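PDB 6QPA: sulfur oxygenase/reductase from Halothiobacillus neapolitanus, which probably catalyses the oxygen-dependent disproportionation of elemental sulfur at a mononuclear iron site inside a large multi-subunit shell. Local coordinates for residues V255-E260 / P294-F299; E46-T51 / R158-G163; Q177-T182 / W196-Q201; K173-G178 / A288-G293; I53-G58 / G63-R68. All blocks are in the same frame, centred on the assembly; numbering follows the deposited sequence.

Interactions 1 and 2 are buried in the antiparallel barrel, and each joins strands that are not direct partners: strand 159-167 separates those of interaction 1, and strand 290-305 those of interaction 2. They use opposite faces of the sheet, the first lying under helix 262-269 and the second facing inward with charged groups near its end. Interactions 3 and 4 share helix 172-189, set by an isoleucine against strand 193-204 and by a CH-pi contact against the partly buried turn before strand 290-305. Interaction 5, also partly buried, ties two parts of one loop through backbone as well as side chains. Interactions 4 and 5 both border the same neighbouring subunit.

Interaction 1: residues V255-E260 / P294-F299; sequences VHIEWE and PYYMFF
Ile257 and Tyr296 touch although their strands are not neighbours in the sheet. Strand 159-167 runs between them, pairing with both, and the two side chains meet over it, with Val161 packing on the Tyr296 ring. The backbones stay well apart, with Ile257 CA and Phe298 CA separated by 9.7 Å, and no hydrogen bond passes directly from one segment to the other. On Tyr296, CG stands anti to the carbonyl carbon (chi1 -81°), which carries the ring over the intervening strand. Its CE1 then lies 4.1 Å from Ile257 CD1, the methyl approaching at a slant, neither squarely over the ring nor at its rim. Farther along the phenol, Val255 CG1 comes to 4.3 Å from Tyr296 OH, a loose contact of a methyl with the hydroxyl oxygen. The other face of strand 251-259 carries a polar pair, His256 and Glu258. His256 NE2 donates to Glu258 OE1 over 2.7 Å in an almost straight bond (168°), with the acceptor in the imidazole plane and its anti lone pair in use. Tyr79 holds the other ring nitrogen, while Arg158 and Arg309 pair with the carboxylate, which leaves little freedom for either group to turn. The apolar side belongs to the outer layer of the dimeric alpha+beta barrel: Leu269 of helix 262-269 packs on both Ile257 and Tyr296, and Ala265, on the same helix, meets Trp259 and Phe298.

Interaction 2: residues E46-T51 / R158-G163; sequences EQLLQT and RTVVIG
Leu48 meets Val160 and Ile162 on the inward face of the beta-barrel in this dimeric alpha+beta barrel fold, reaching across strand 290-305, which pairs with both of their strands. The apolar part uses both leucine branches. Leu48 CD1 lies 4.0 Å from Ile162 CD1 and 4.1 Å from Val160 CG1, while Leu48 CD2 rests 4.2 Å from Val160 CB, so the fork fits over the valine at about a right angle. An alanine in place of Leu48 would remove both branches and is likely to leave a gap facing Val160 and the end of Ile162. The charged part is looser. Glu46 OE1 stays 4.5 Å from Arg158 NH2, too far for a salt bridge, and the attraction is probably modest because the guanidinium has stronger partners: Glu258 takes NE, Glu304 takes NH2 and the carbonyl of Leu154 takes NH1. The Glu46 side chain is about 13 Å from the bound iron, outside its coordination shell. The solvent-mediated part lies at the other end of the contact, where one water touches Thr51 OG1 and Thr159 OG1, each through a weak hydrogen bond of 3.4 Å.

Interaction 3: residues Q177-T182 / W196-Q201; sequences QGATET and WMIMKQ
Ile198 holds CG1 anti to its carbonyl carbon (chi1 -63°) and continues extended through chi2 (167°), a shape that sends CD1 straight from strand 193-204 into the side of helix 172-189. Thr180 there turns OG1 back beside its own backbone N, and the two side chains cross at about a right angle. The methyl CD1 of Ile198 settles 3.9 Å from Ala179 CB and 3.4 Å from Thr180 OG1. It also lies 3.7 Å from Thr180 N, so it presses on the helix backbone as well as on side chains. The same hydroxyl is hydrogen-bonded to the carbonyl of Glu176 one turn earlier, roughly at right angles to the approach of the methyl. Strand 159-167, helix 172-189 and strand 193-204 form a beta-alpha-beta crossover of the ferredoxin-like kind, the two parallel strands having strand 251-259 between them, and this contact lays the crossover helix on the sheet. Tyr253 of that middle strand and Leu183 of the helix also pack against Ile198. Farther round the helix, Gly178 O is gripped twice by one residue, at 2.8 Å from Thr182 OG1 and 2.9 Å from Thr182 N, the donors approaching from opposite faces of the carbonyl plane.

Interaction 4: residues K173-G178 / A288-G293; sequences KAFEQG and AHLDKG
The turn leading into strand 290-305 closes on the first turns of helix 172-189 through His289 and Leu290, which meet Ala174 and Phe175. The imidazole takes a CH-pi contact: Ala174 CB stands over one face of the His289 ring, 3.8 Å from its centroid and 22° off the normal, displaced toward the rim so that NE2 is the nearest ring atom at 3.6 Å. On the opposite face sits Ala288 CB, 4.3 Å above the plane of the His289 ring. Two methyls thus bracket the imidazole, and a hydrogen bond between ND1 and His171 fixes its rotation. An alanine in place of His289 would probably leave Ala174 without the flat surface it rests on and His171 without its hydrogen-bond partner. Beside this pair, Phe175 carries CG anti to its backbone N, a torsion (chi1 168°) that swings the ring off the helix toward strand 159-167. Leu290 CD2 touches Phe175 CE1 at 3.9 Å and lies as near CD1, approaching obliquely, while His165 and Val167 of that strand pack against both residues. The chain then bends at a classic beta bulge, where Asp291 and Lys292 share Trp166 as their backbone partner. A neighbouring subunit meets this corner, its Tyr235 bonding to the Asp291 carboxylate, its Asn234 to the carbonyl of Leu290, and its Trp115 making a cation-pi contact with Lys292, which has another with Trp166 of its own chain.

Interaction 5: residues I53-G58 / G63-R68; sequences IHPMAG and GAVDMR
Ile53 N donates to Ala64 O over 2.9 Å in a nearly straight bond (175°), the one hydrogen bond between the two segments, with the donor tilted 33° from the carbonyl plane. Just beyond, Ile53 O receives a CA-H...O contact from Val65, its CA 3.2 Å away, so both polar backbone atoms of the isoleucine are engaged by the facing chain. The Ile53 side chain lies back along that chain. Its CG1 sits between the backbone N and the carbonyl carbon (chi1 69°), which brings CD1 to 3.8 Å from Gly63 CA; a beta carbon on this glycine would collide with the methyl. Both segments belong to the long loop joining strands 42-53 and 74-82 of the barrel, doubled back on itself, and Ile111 of a neighbouring subunit packs against Ile53 and Met67. Met67 SD lies 4.2 Å from Ile53 CG1 and takes a weak hydrogen bond from Ala64 N. Pro55 CG rests 4.0 Å from Ala64 CA. Past the contact, an Asx turn forms as Arg68 N reaches Asp66 OD1 over 3.0 Å, and the guanidinium of Arg68 grips the same carboxylate side-on, NE to OD1 and NH2 to OD2.

Interaction 1: residues V255-E260 / P294-F299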
# COMPACT_ATOMS: atom_id res chain seq x y z
N VAL A 255 5.47 -7.38 58.95
CA VAL A 255 4.11 -7.02 59.29
C VAL A 255 3.22 -7.37 58.09
O VAL A 255 3.27 -6.71 57.05
CB VAL A 255 4.00 -5.54 59.67
CG1 VAL A 255 2.54 -5.14 59.87
CG2 VAL A 255 4.83 -5.28 60.95
N HIS A 256 2.40 -8.41 58.26
CA HIS A 256 1.57 -8.96 57.19
C HIS A 256 0.18 -8.33 57.31
O HIS A 256 -0.47 -8.47 58.35
CB HIS A 256 1.54 -10.48 57.33
CG HIS A 256 0.53 -11.19 56.47
ND1 HIS A 256 0.89 -12.15 55.56
CD2 HIS A 256 -0.82 -11.16 56.46
CE1 HIS A 256 -0.19 -12.65 54.99
NE2 HIS A 256 -1.24 -12.07 55.53
N ILE A 257 -0.25 -7.59 56.28
CA ILE A 257 -1.56 -6.94 56.30
C ILE A 257 -2.32 -7.29 55.03
O ILE A 257 -1.82 -7.11 53.92
CB ILE A 257 -1.45 -5.41 56.43
CG1 ILE A 257 -0.41 -5.02 57.49
CG2 ILE A 257 -2.82 -4.84 56.78
CD1 ILE A 257 -0.13 -3.55 57.55
N GLU A 258 -3.56 -7.73 55.21
CA GLU A 258 -4.42 -8.08 54.09
C GLU A 258 -5.44 -6.98 53.88
O GLU A 258 -5.95 -6.38 54.84
CB GLU A 258 -5.11 -9.43 54.33
CG GLU A 258 -4.09 -10.48 54.67
CD GLU A 258 -4.59 -11.91 54.58
OE1 GLU A 258 -3.71 -12.79 54.62
OE2 GLU A 258 -5.81 -12.17 54.48
N TRP A 259 -5.69 -6.69 52.60
CA TRP A 259 -6.55 -5.59 52.19
C TRP A 259 -7.45 -6.07 51.06
O TRP A 259 -7.10 -6.99 50.31
CB TRP A 259 -5.73 -4.39 51.70
CG TRP A 259 -4.82 -3.78 52.72
CD1 TRP A 259 -3.51 -4.10 52.94
CD2 TRP A 259 -5.14 -2.73 53.64
NE1 TRP A 259 -3.00 -3.32 53.95
CE2 TRP A 259 -3.98 -2.47 54.39
CE3 TRP A 259 -6.30 -2.01 53.91
CZ2 TRP A 259 -3.94 -1.49 55.41
CZ3 TRP A 259 -6.26 -1.02 54.92
CH2 TRP A 259 -5.08 -0.78 55.65
N GLU A 260 -8.58 -5.38 50.89
CA GLU A 260 -9.52 -5.74 49.84
C GLU A 260 -8.89 -5.69 48.46
O GLU A 260 -9.19 -6.53 47.60
CB GLU A 260 -10.74 -4.83 49.88
CG GLU A 260 -11.72 -5.08 48.72
CD GLU A 260 -13.04 -4.35 48.88
OE1 GLU A 260 -13.48 -3.74 47.90
OE2 GLU A 260 -13.66 -4.42 49.97
N PRO A 294 10.05 1.49 57.70
CA PRO A 294 9.39 0.32 57.09
C PRO A 294 9.46 0.33 55.56
O PRO A 294 9.58 1.38 54.96
CB PRO A 294 7.94 0.45 57.55
CG PRO A 294 7.75 1.91 57.80
CD PRO A 294 9.08 2.49 58.19
N TYR A 295 9.43 -0.86 54.96
CA TYR A 295 9.35 -1.03 53.52
C TYR A 295 8.23 -2.02 53.23
O TYR A 295 8.23 -3.14 53.75
CB TYR A 295 10.68 -1.53 52.94
CG TYR A 295 10.72 -1.59 51.42
CD1 TYR A 295 10.90 -0.44 50.66
CD2 TYR A 295 10.61 -2.81 50.74
CE1 TYR A 295 10.95 -0.49 49.27
CE2 TYR A 295 10.67 -2.87 49.36
CZ TYR A 295 10.83 -1.71 48.62
OH TYR A 295 10.89 -1.79 47.25
N TYR A 296 7.25 -1.60 52.42
CA TYR A 296 6.06 -2.40 52.18
C TYR A 296 6.07 -2.92 50.74
O TYR A 296 6.05 -2.13 49.80
CB TYR A 296 4.81 -1.56 52.44
CG TYR A 296 4.49 -1.48 53.93
CD1 TYR A 296 3.76 -2.49 54.53
CD2 TYR A 296 4.94 -0.44 54.72
CE1 TYR A 296 3.45 -2.46 55.86
CE2 TYR A 296 4.64 -0.40 56.08
CZ TYR A 296 3.90 -1.43 56.64
OH TYR A 296 3.57 -1.47 57.98
N MET A 297 6.09 -4.25 50.59
CA MET A 297 5.91 -4.90 49.30
C MET A 297 4.47 -5.37 49.14
O MET A 297 3.87 -5.89 50.09
CB MET A 297 6.87 -6.09 49.14
CG MET A 297 8.34 -5.71 49.21
SD MET A 297 9.42 -7.14 49.43
CE MET A 297 9.16 -7.98 47.86
N PHE A 298 3.91 -5.20 47.94
CA PHE A 298 2.56 -5.64 47.62
C PHE A 298 2.61 -7.00 46.93
O PHE A 298 3.43 -7.22 46.04
CB PHE A 298 1.86 -4.64 46.68
CG PHE A 298 1.33 -3.40 47.37
CD1 PHE A 298 2.05 -2.80 48.40
CD2 PHE A 298 0.12 -2.83 46.96
CE1 PHE A 298 1.57 -1.64 49.02
CE2 PHE A 298 -0.38 -1.68 47.58
CZ PHE A 298 0.36 -1.08 48.61
N PHE A 299 1.70 -7.90 47.33
CA PHE A 299 1.61 -9.24 46.77
C PHE A 299 0.17 -9.62 46.44
O PHE A 299 -0.79 -9.18 47.08
CB PHE A 299 2.08 -10.30 47.75
CG PHE A 299 3.52 -10.22 48.12
CD1 PHE A 299 3.93 -9.39 49.15
CD2 PHE A 299 4.46 -11.00 47.47
CE1 PHE A 299 5.25 -9.33 49.53
CE2 PHE A 299 5.80 -10.95 47.84
CZ PHE A 299 6.19 -10.10 48.88

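Interaction 2: residues E46-T51 / R158-G163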
# COMPACT_ATOMS: atom_id res chain seq x y z
N GLU A 46 0.79 -20.25 51.81
CA GLU A 46 0.41 -19.05 51.06
C GLU A 46 1.45 -18.86 49.97
O GLU A 46 2.63 -18.77 50.27
CB GLU A 46 0.39 -17.80 51.95
CG GLU A 46 -0.45 -17.91 53.20
CD GLU A 46 -1.91 -17.64 52.93
OE1 GLU A 46 -2.22 -17.23 51.80
OE2 GLU A 46 -2.74 -17.83 53.84
N GLN A 47 1.02 -18.84 48.72
CA GLN A 47 1.91 -18.53 47.61
C GLN A 47 1.66 -17.07 47.21
O GLN A 47 0.59 -16.72 46.70
CB GLN A 47 1.71 -19.48 46.43
CG GLN A 47 2.81 -19.34 45.36
CD GLN A 47 2.56 -20.20 44.12
OE1 GLN A 47 1.47 -20.18 43.55
NE2 GLN A 47 3.59 -20.93 43.70
N LEU A 48 2.65 -16.22 47.47
CA LEU A 48 2.50 -14.78 47.26
C LEU A 48 3.42 -14.34 46.14
O LEU A 48 4.63 -14.60 46.18
CB LEU A 48 2.83 -14.03 48.55
CG LEU A 48 2.07 -14.40 49.82
CD1 LEU A 48 2.60 -13.58 51.00
CD2 LEU A 48 0.59 -14.12 49.63
N LEU A 49 2.86 -13.68 45.13
CA LEU A 49 3.62 -13.13 44.02
C LEU A 49 3.63 -11.61 44.13
O LEU A 49 2.57 -10.99 44.27
CB LEU A 49 3.04 -13.57 42.67
CG LEU A 49 3.88 -13.13 41.47
CD1 LEU A 49 5.26 -13.77 41.54
CD2 LEU A 49 3.18 -13.49 40.15
N GLN A 50 4.80 -10.99 44.09
CA GLN A 50 4.85 -9.54 44.25
C GLN A 50 4.23 -8.84 43.05
O GLN A 50 4.45 -9.23 41.91
CB GLN A 50 6.28 -9.05 44.44
CG GLN A 50 6.37 -7.55 44.62
CD GLN A 50 7.80 -7.09 44.82
OE1 GLN A 50 8.74 -7.83 44.55
NE2 GLN A 50 7.96 -5.88 45.30
N THR A 51 3.41 -7.81 43.33
CA THR A 51 2.80 -6.97 42.32
C THR A 51 3.31 -5.53 42.33
O THR A 51 3.11 -4.82 41.35
CB THR A 51 1.28 -6.93 42.51
OG1 THR A 51 0.98 -6.50 43.84
CG2 THR A 51 0.68 -8.30 42.25
N ARG A 158 -7.47 -11.01 46.88
CA ARG A 158 -7.26 -9.83 47.71
C ARG A 158 -5.78 -9.49 47.65
O ARG A 158 -5.01 -10.13 46.93
CB ARG A 158 -7.76 -10.05 49.15
CG ARG A 158 -6.94 -11.04 49.98
CD ARG A 158 -7.70 -11.60 51.16
NE ARG A 158 -6.81 -12.45 51.97
CZ ARG A 158 -6.47 -13.69 51.64
NH1 ARG A 158 -6.97 -14.27 50.54
NH2 ARG A 158 -5.64 -14.38 52.42
N THR A 159 -5.39 -8.47 48.40
CA THR A 159 -4.02 -7.98 48.38
C THR A 159 -3.36 -8.30 49.71
O THR A 159 -3.97 -8.14 50.78
CB THR A 159 -4.00 -6.47 48.11
OG1 THR A 159 -4.48 -6.24 46.79
CG2 THR A 159 -2.56 -5.90 48.25
N VAL A 160 -2.14 -8.81 49.65
CA VAL A 160 -1.33 -9.02 50.85
C VAL A 160 -0.15 -8.07 50.77
O VAL A 160 0.56 -8.00 49.76
CB VAL A 160 -0.89 -10.48 51.02
CG1 VAL A 160 0.07 -10.62 52.22
CG2 VAL A 160 -2.12 -11.37 51.23
N VAL A 161 0.06 -7.33 51.85
CA VAL A 161 1.16 -6.39 51.96
C VAL A 161 2.06 -6.87 53.09
O VAL A 161 1.57 -7.33 54.13
CB VAL A 161 0.58 -4.99 52.23
CG1 VAL A 161 1.53 -4.17 52.96
CG2 VAL A 161 0.17 -4.34 50.90
N ILE A 162 3.38 -6.80 52.88
CA ILE A 162 4.34 -7.19 53.91
C ILE A 162 5.27 -6.02 54.19
O ILE A 162 5.98 -5.55 53.28
CB ILE A 162 5.16 -8.43 53.51
CG1 ILE A 162 4.22 -9.61 53.20
CG2 ILE A 162 6.13 -8.80 54.65
CD1 ILE A 162 4.96 -10.88 52.75
N GLY A 163 5.27 -5.54 55.43
CA GLY A 163 6.14 -4.46 55.85
C GLY A 163 7.38 -4.98 56.55
O GLY A 163 7.28 -5.64 57.58
O HOH W 1 -2.18 -7.45 44.65

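Interaction 3: residues Q177-T182 / W196-Q201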
# COMPACT_ATOMS: atom_id res chain seq x y z
N GLN A 177 4.38 -4.02 70.88
CA GLN A 177 3.23 -3.33 71.44
C GLN A 177 2.78 -2.18 70.53
O GLN A 177 1.58 -1.98 70.34
CB GLN A 177 3.56 -2.80 72.84
CG GLN A 177 3.76 -3.91 73.85
CD GLN A 177 4.26 -3.40 75.20
OE1 GLN A 177 5.26 -2.68 75.28
NE2 GLN A 177 3.57 -3.78 76.26
N GLY A 178 3.72 -1.41 70.00
CA GLY A 178 3.35 -0.30 69.14
C GLY A 178 2.75 -0.74 67.82
O GLY A 178 1.80 -0.15 67.32
N ALA A 179 3.33 -1.78 67.21
CA ALA A 179 2.77 -2.33 65.98
C ALA A 179 1.38 -2.89 66.22
O ALA A 179 0.46 -2.68 65.41
CB ALA A 179 3.69 -3.42 65.41
N THR A 180 1.21 -3.60 67.34
CA THR A 180 -0.11 -4.11 67.69
C THR A 180 -1.12 -2.98 67.80
O THR A 180 -2.22 -3.07 67.25
CB THR A 180 -0.03 -4.87 69.01
OG1 THR A 180 0.76 -6.05 68.85
CG2 THR A 180 -1.42 -5.24 69.51
N GLU A 181 -0.76 -1.90 68.51
CA GLU A 181 -1.72 -0.81 68.65
C GLU A 181 -2.03 -0.16 67.30
O GLU A 181 -3.18 0.15 67.01
CB GLU A 181 -1.19 0.23 69.66
CG GLU A 181 -2.24 1.30 69.96
CD GLU A 181 -1.80 2.34 71.00
OE1 GLU A 181 -0.67 2.25 71.54
OE2 GLU A 181 -2.62 3.24 71.27
N THR A 182 -1.00 0.02 66.45
CA THR A 182 -1.21 0.58 65.12
C THR A 182 -2.19 -0.26 64.32
O THR A 182 -3.14 0.26 63.71
CB THR A 182 0.13 0.64 64.36
OG1 THR A 182 1.07 1.42 65.09
CG2 THR A 182 -0.08 1.29 62.96
N TRP A 196 -4.44 -8.90 59.83
CA TRP A 196 -3.02 -8.61 59.99
C TRP A 196 -2.36 -9.67 60.86
O TRP A 196 -3.01 -10.42 61.60
CB TRP A 196 -2.80 -7.22 60.59
CG TRP A 196 -3.46 -7.01 61.93
CD1 TRP A 196 -4.68 -6.44 62.17
CD2 TRP A 196 -2.93 -7.38 63.21
NE1 TRP A 196 -4.94 -6.41 63.53
CE2 TRP A 196 -3.87 -6.98 64.19
CE3 TRP A 196 -1.73 -7.98 63.63
CZ2 TRP A 196 -3.66 -7.18 65.56
CZ3 TRP A 196 -1.52 -8.19 65.00
CH2 TRP A 196 -2.49 -7.79 65.94
N MET A 197 -1.04 -9.66 60.82
CA MET A 197 -0.21 -10.60 61.57
C MET A 197 1.16 -9.98 61.75
O MET A 197 1.69 -9.35 60.83
CB MET A 197 -0.15 -11.94 60.80
CG MET A 197 0.76 -13.01 61.30
SD MET A 197 0.41 -14.59 60.46
CE MET A 197 0.79 -14.18 58.75
N ILE A 198 1.71 -10.09 62.96
CA ILE A 198 3.06 -9.63 63.26
C ILE A 198 3.97 -10.85 63.34
O ILE A 198 3.75 -11.73 64.18
CB ILE A 198 3.11 -8.84 64.57
CG1 ILE A 198 2.26 -7.57 64.47
CG2 ILE A 198 4.58 -8.52 64.94
CD1 ILE A 198 2.00 -6.90 65.80
N MET A 199 5.00 -10.89 62.51
CA MET A 199 5.87 -12.06 62.43
C MET A 199 7.29 -11.65 62.76
O MET A 199 7.81 -10.70 62.16
CB MET A 199 5.82 -12.67 61.03
CG MET A 199 4.45 -13.15 60.61
SD MET A 199 4.45 -13.94 58.97
CE MET A 199 4.79 -12.53 57.94
N LYS A 200 7.93 -12.41 63.65
CA LYS A 200 9.27 -12.12 64.15
C LYS A 200 10.22 -13.22 63.69
O LYS A 200 9.99 -14.39 63.98
CB LYS A 200 9.27 -12.06 65.68
CG LYS A 200 10.62 -11.71 66.33
CD LYS A 200 10.55 -11.92 67.82
CE LYS A 200 11.85 -11.54 68.52
NZ LYS A 200 11.72 -11.99 69.94
N GLN A 201 11.28 -12.85 62.98
CA GLN A 201 12.25 -13.84 62.52
C GLN A 201 13.09 -14.32 63.70
O GLN A 201 13.67 -13.50 64.42
CB GLN A 201 13.15 -13.26 61.44
CG GLN A 201 14.22 -14.28 61.01
CD GLN A 201 15.30 -13.75 60.08
OE1 GLN A 201 16.45 -14.18 60.18
NE2 GLN A 201 14.94 -12.82 59.18

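Interaction 4: residues K173-G178 / A288-G293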
# COMPACT_ATOMS: atom_id res chain seq x y z
N LYS A 173 10.18 -5.55 72.33
CA LYS A 173 8.90 -5.60 73.02
C LYS A 173 8.10 -4.33 72.77
O LYS A 173 6.88 -4.39 72.57
CB LYS A 173 9.12 -5.81 74.52
CG LYS A 173 7.83 -5.86 75.32
CD LYS A 173 8.07 -5.98 76.82
CE LYS A 173 6.75 -6.04 77.57
NZ LYS A 173 6.91 -6.17 79.05
N ALA A 174 8.76 -3.17 72.82
CA ALA A 174 8.08 -1.91 72.53
C ALA A 174 7.56 -1.88 71.10
O ALA A 174 6.45 -1.39 70.85
CB ALA A 174 9.02 -0.72 72.80
N PHE A 175 8.35 -2.37 70.14
CA PHE A 175 7.88 -2.45 68.76
C PHE A 175 6.63 -3.32 68.66
O PHE A 175 5.65 -2.95 68.00
CB PHE A 175 8.97 -3.02 67.84
CG PHE A 175 8.46 -3.38 66.47
CD1 PHE A 175 8.42 -2.43 65.46
CD2 PHE A 175 7.98 -4.66 66.21
CE1 PHE A 175 7.92 -2.75 64.19
CE2 PHE A 175 7.47 -4.99 64.96
CZ PHE A 175 7.44 -4.05 63.94
N GLU A 176 6.66 -4.49 69.30
CA GLU A 176 5.52 -5.40 69.22
C GLU A 176 4.26 -4.73 69.75
O GLU A 176 3.20 -4.81 69.11
CB GLU A 176 5.84 -6.68 70.00
CG GLU A 176 6.92 -7.51 69.33
CD GLU A 176 7.34 -8.76 70.11
OE1 GLU A 176 6.69 -9.06 71.14
OE2 GLU A 176 8.29 -9.45 69.68
N GLN A 177 4.38 -4.02 70.88
CA GLN A 177 3.23 -3.33 71.44
C GLN A 177 2.78 -2.18 70.53
O GLN A 177 1.58 -1.98 70.34
CB GLN A 177 3.56 -2.80 72.84
CG GLN A 177 3.76 -3.91 73.85
CD GLN A 177 4.26 -3.40 75.20
OE1 GLN A 177 5.26 -2.68 75.28
NE2 GLN A 177 3.57 -3.78 76.26
N GLY A 178 3.72 -1.41 70.00
CA GLY A 178 3.35 -0.30 69.14
C GLY A 178 2.75 -0.74 67.82
O GLY A 178 1.80 -0.15 67.32
N ALA A 288 9.88 4.87 66.02
CA ALA A 288 10.89 5.20 67.01
C ALA A 288 11.79 4.02 67.36
O ALA A 288 12.83 4.24 68.00
CB ALA A 288 10.21 5.71 68.30
N HIS A 289 11.45 2.80 66.97
CA HIS A 289 12.20 1.63 67.41
C HIS A 289 12.94 0.93 66.29
O HIS A 289 13.45 -0.18 66.50
CB HIS A 289 11.25 0.66 68.11
CG HIS A 289 10.50 1.31 69.23
ND1 HIS A 289 11.13 1.92 70.29
CD2 HIS A 289 9.17 1.42 69.47
CE1 HIS A 289 10.23 2.40 71.13
NE2 HIS A 289 9.03 2.12 70.65
N LEU A 290 13.03 1.54 65.12
CA LEU A 290 13.52 0.88 63.93
C LEU A 290 14.95 1.28 63.61
O LEU A 290 15.32 2.46 63.68
CB LEU A 290 12.65 1.21 62.72
CG LEU A 290 11.18 0.82 62.83
CD1 LEU A 290 10.49 1.16 61.49
CD2 LEU A 290 11.06 -0.66 63.17
N ASP A 291 15.76 0.29 63.24
CA ASP A 291 16.99 0.55 62.51
C ASP A 291 16.75 0.69 61.01
O ASP A 291 17.49 1.40 60.33
CB ASP A 291 17.99 -0.58 62.74
CG ASP A 291 18.76 -0.40 64.01
OD1 ASP A 291 19.02 0.75 64.37
OD2 ASP A 291 19.10 -1.41 64.65
N LYS A 292 15.76 -0.02 60.49
CA LYS A 292 15.54 -0.03 59.05
C LYS A 292 14.05 -0.14 58.76
O LYS A 292 13.34 -0.90 59.43
CB LYS A 292 16.30 -1.19 58.40
CG LYS A 292 16.25 -1.20 56.86
CD LYS A 292 17.15 -2.29 56.28
CE LYS A 292 17.26 -2.16 54.76
NZ LYS A 292 18.23 -3.13 54.24
N GLY A 293 13.60 0.56 57.74
CA GLY A 293 12.22 0.45 57.32
C GLY A 293 11.38 1.61 57.84
O GLY A 293 11.89 2.60 58.37

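Interaction 5: residues I53-G58 / G63-R68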
# COMPACT_ATOMS: atom_id res chain seq x y z
N ILE A 53 5.00 -2.13 45.19
CA ILE A 53 5.43 -1.65 46.50
C ILE A 53 4.56 -0.46 46.89
O ILE A 53 3.78 0.07 46.09
CB ILE A 53 6.91 -1.20 46.54
CG1 ILE A 53 7.08 0.08 45.70
CG2 ILE A 53 7.87 -2.32 46.11
CD1 ILE A 53 8.41 0.81 45.93
N HIS A 54 4.71 -0.04 48.15
CA HIS A 54 4.15 1.24 48.56
C HIS A 54 5.21 2.32 48.37
O HIS A 54 6.26 2.26 49.01
CB HIS A 54 3.69 1.22 50.00
CG HIS A 54 2.71 2.31 50.32
ND1 HIS A 54 3.04 3.65 50.23
CD2 HIS A 54 1.40 2.27 50.67
CE1 HIS A 54 1.97 4.38 50.52
NE2 HIS A 54 0.97 3.57 50.79
N PRO A 55 5.00 3.30 47.50
CA PRO A 55 6.01 4.36 47.29
C PRO A 55 6.17 5.30 48.48
O PRO A 55 7.13 6.09 48.48
CB PRO A 55 5.48 5.12 46.06
CG PRO A 55 4.41 4.25 45.48
CD PRO A 55 3.83 3.48 46.62
N MET A 56 5.25 5.26 49.45
CA MET A 56 5.32 6.04 50.69
C MET A 56 5.55 7.52 50.41
O MET A 56 6.48 8.15 50.91
CB MET A 56 6.38 5.47 51.64
CG MET A 56 5.85 4.30 52.45
SD MET A 56 7.07 3.49 53.52
CE MET A 56 7.57 4.86 54.58
N ALA A 57 4.65 8.08 49.58
CA ALA A 57 4.61 9.51 49.31
C ALA A 57 5.92 10.00 48.71
O ALA A 57 6.39 11.11 48.99
CB ALA A 57 4.23 10.29 50.58
N GLY A 58 6.53 9.16 47.87
CA GLY A 58 7.72 9.53 47.13
C GLY A 58 9.04 9.06 47.71
O GLY A 58 10.08 9.26 47.07
N GLY A 63 9.22 3.28 42.42
CA GLY A 63 8.31 2.16 42.42
C GLY A 63 6.87 2.63 42.27
O GLY A 63 6.59 3.81 42.07
N ALA A 64 5.96 1.67 42.36
CA ALA A 64 4.54 1.94 42.19
C ALA A 64 3.76 0.81 42.84
O ALA A 64 4.28 -0.29 43.04
CB ALA A 64 4.14 2.07 40.71
N VAL A 65 2.50 1.10 43.16
CA VAL A 65 1.61 0.07 43.69
C VAL A 65 1.54 -1.10 42.72
O VAL A 65 1.67 -2.27 43.11
CB VAL A 65 0.22 0.67 43.96
CG1 VAL A 65 -0.80 -0.45 44.20
CG2 VAL A 65 0.29 1.69 45.11
N ASP A 66 1.37 -0.81 41.43
CA ASP A 66 1.24 -1.83 40.40
C ASP A 66 2.48 -1.78 39.53
O ASP A 66 2.60 -0.91 38.66
CB ASP A 66 -0.02 -1.61 39.56
CG ASP A 66 -0.21 -2.68 38.50
OD1 ASP A 66 0.60 -3.63 38.42
OD2 ASP A 66 -1.19 -2.55 37.72
N MET A 67 3.40 -2.72 39.76
CA MET A 67 4.58 -2.86 38.93
C MET A 67 4.56 -4.19 38.17
O MET A 67 5.63 -4.67 37.76
CB MET A 67 5.85 -2.76 39.79
CG MET A 67 5.98 -1.46 40.59
SD MET A 67 7.34 -1.48 41.80
CE MET A 67 8.76 -1.40 40.70
N ARG A 68 3.38 -4.78 37.97
CA ARG A 68 3.32 -6.15 37.43
C ARG A 68 3.98 -6.26 36.07
O ARG A 68 4.50 -7.32 35.72
CB ARG A 68 1.87 -6.64 37.36
CG ARG A 68 1.27 -6.99 38.72
CD ARG A 68 -0.21 -7.28 38.60
NE ARG A 68 -0.93 -6.08 38.14
CZ ARG A 68 -2.22 -6.04 37.85
NH1 ARG A 68 -2.96 -7.13 37.97
NH2 ARG A 68 -2.78 -4.91 37.42